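Local coordinates for fatty acid-binding protein homolog 1 (Echinococcus granulosus, PDB 1O8V) that binds long-chain fatty acids inside a beta-barrel and has been implicated in the acquisition, storage and transport of lipids by this parasite, at residues M21-V26 with V121-C126. Numbering follows the deposited sequence.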
loop_
_atom_site.group_PDB
_atom_site.type_symbol
_atom_site.label_atom_id
_atom_site.label_comp_id
_atom_site.label_asym_id
_atom_site.label_seq_id
_atom_site.Cartn_x
_atom_site.Cartn_y
_atom_site.Cartn_z
ATOM N N MET A 21 -10.231 7.095 -1.251
ATOM C CA MET A 21 -11.138 6.516 -0.262
ATOM C C MET A 21 -12.608 6.778 -0.615
ATOM O O MET A 21 -13.460 5.930 -0.401
ATOM C CB MET A 21 -10.818 7.080 1.138
ATOM C CG MET A 21 -9.511 6.574 1.732
ATOM S SD MET A 21 -9.275 7.046 3.455
ATOM C CE MET A 21 -9.016 8.801 3.279
ATOM N N GLU A 22 -12.892 7.977 -1.105
ATOM C CA GLU A 22 -14.248 8.355 -1.491
ATOM C C GLU A 22 -14.745 7.425 -2.602
ATOM O O GLU A 22 -15.845 6.895 -2.542
ATOM C CB GLU A 22 -14.284 9.840 -1.917
ATOM C CG GLU A 22 -14.117 10.791 -0.725
ATOM C CD GLU A 22 -13.600 12.197 -1.013
ATOM O OE1 GLU A 22 -13.504 12.588 -2.182
ATOM O OE2 GLU A 22 -13.307 12.915 -0.013
ATOM N N ARG A 23 -13.899 7.173 -3.594
ATOM C CA ARG A 23 -14.285 6.310 -4.710
ATOM C C ARG A 23 -14.499 4.861 -4.300
ATOM O O ARG A 23 -15.314 4.166 -4.881
ATOM C CB ARG A 23 -13.232 6.389 -5.839
ATOM C CG ARG A 23 -13.614 5.730 -7.137
ATOM C CD ARG A 23 -14.865 6.299 -7.793
ATOM N NE ARG A 23 -14.667 7.686 -8.134
ATOM C CZ ARG A 23 -14.206 8.116 -9.301
ATOM N NH1 ARG A 23 -13.924 7.257 -10.273
ATOM N NH2 ARG A 23 -14.012 9.420 -9.490
ATOM N N LEU A 24 -13.742 4.418 -3.307
ATOM C CA LEU A 24 -13.812 3.029 -2.816
ATOM C C LEU A 24 -14.960 2.792 -1.833
ATOM O O LEU A 24 -15.206 1.644 -1.432
ATOM C CB LEU A 24 -12.498 2.646 -2.157
ATOM C CG LEU A 24 -11.313 2.468 -3.096
ATOM C CD1 LEU A 24 -10.010 2.309 -2.321
ATOM C CD2 LEU A 24 -11.573 1.305 -4.034
ATOM N N GLY A 25 -15.655 3.846 -1.431
ATOM C CA GLY A 25 -16.786 3.678 -0.532
ATOM C C GLY A 25 -16.442 3.656 0.947
ATOM O O GLY A 25 -17.284 3.238 1.778
ATOM N N VAL A 26 -15.247 4.127 1.287
ATOM C CA VAL A 26 -14.831 4.197 2.671
ATOM C C VAL A 26 -15.749 5.186 3.399
ATOM O O VAL A 26 -16.049 6.271 2.881
ATOM C CB VAL A 26 -13.367 4.635 2.791
ATOM C CG1 VAL A 26 -12.945 4.656 4.242
ATOM C CG2 VAL A 26 -12.452 3.672 1.984
ATOM N N VAL A 121 -7.564 4.320 -8.592
ATOM C CA VAL A 121 -8.875 3.660 -8.670
ATOM C C VAL A 121 -9.613 4.394 -9.768
ATOM O O VAL A 121 -9.781 5.617 -9.674
ATOM C CB VAL A 121 -9.677 3.757 -7.320
ATOM C CG1 VAL A 121 -11.053 3.098 -7.454
ATOM C CG2 VAL A 121 -8.915 3.114 -6.199
ATOM N N ASP A 122 -10.044 3.661 -10.784
ATOM C CA ASP A 122 -10.543 4.323 -12.007
ATOM C C ASP A 122 -9.523 5.392 -12.443
ATOM O O ASP A 122 -8.354 5.084 -12.544
ATOM C CB ASP A 122 -11.925 4.922 -11.748
ATOM C CG ASP A 122 -12.922 3.922 -11.204
ATOM O OD1 ASP A 122 -12.892 2.727 -11.606
ATOM O OD2 ASP A 122 -13.786 4.258 -10.388
ATOM N N GLU A 123 -9.979 6.626 -12.675
ATOM C CA GLU A 123 -9.119 7.741 -13.067
ATOM C C GLU A 123 -8.480 8.516 -11.924
ATOM O O GLU A 123 -7.688 9.444 -12.152
ATOM C CB GLU A 123 -9.910 8.712 -13.951
ATOM C CG GLU A 123 -10.707 9.768 -13.214
ATOM C CD GLU A 123 -11.990 9.299 -12.564
ATOM O OE1 GLU A 123 -12.350 8.115 -12.671
ATOM O OE2 GLU A 123 -12.679 10.162 -11.955
ATOM N N VAL A 124 -8.825 8.162 -10.686
ATOM C CA VAL A 124 -8.339 8.856 -9.495
ATOM C C VAL A 124 -6.923 8.479 -9.190
ATOM O O VAL A 124 -6.578 7.293 -9.240
ATOM C CB VAL A 124 -9.219 8.530 -8.270
ATOM C CG1 VAL A 124 -8.730 9.298 -7.036
ATOM C CG2 VAL A 124 -10.691 8.848 -8.548
ATOM N N VAL A 125 -6.092 9.480 -8.921
ATOM C CA VAL A 125 -4.686 9.283 -8.653
ATOM C C VAL A 125 -4.278 9.875 -7.301
ATOM O O VAL A 125 -4.597 11.019 -6.985
ATOM C CB VAL A 125 -3.791 9.915 -9.741
ATOM C CG1 VAL A 125 -2.350 9.594 -9.482
ATOM C CG2 VAL A 125 -4.210 9.452 -11.114
ATOM N N CYS A 126 -3.574 9.062 -6.512
ATOM C CA CYS A 126 -3.032 9.489 -5.236
ATOM C C CYS A 126 -1.541 9.160 -5.231
ATOM O O CYS A 126 -1.118 8.144 -5.760
ATOM C CB CYS A 126 -3.757 8.734 -4.111
ATOM S SG CYS A 126 -2.815 8.532 -2.585
#
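The helical lid of the fatty-acid-binding barrel is tied to a hairpin at the barrel rim where Arg23, in the last turn of helix 17-24, reaches Asp122 and Glu123 in the type II' turn between strands 114-121 and 124-132. The Arg23 guanidinium grips Glu123 end-on: Arg23 NH1 bonds Glu123 OE1 at 3.0 Å and Arg23 NH2 bonds Glu123 OE2 at 2.9 Å, the latter nearly straight at 168°. Both bonds lie close to the guanidinium plane but meet the carboxylate on its syn side, tilted out of plane; the planes are 40° apart. Arg23 NH1 also donates to the anti lone pair of Asp122 OD2 (3.0 Å), which Lys102 engages as well, extending the network. Bends at chi2 and chi3 curl the guanidinium over Val124, whose CG2 lies under one face, 3.5 Å from Arg23 NH2. Nearer the backbone of Arg23 the contact turns apolar: Arg23 CG rests on Val121 CG1 at 3.7 Å, and Leu24 CD2 meets Val121 CG2 at 3.9 Å. The Leu24 side chain lies about 4 Å from the bound palmitic acid, nearest atoms. A Schellman motif (positive phi at Gly25; Val26 N to Met21 O, Gly25 N to Glu22 O) ends the helix beside this lid-to-barrel junction of the FABP fold.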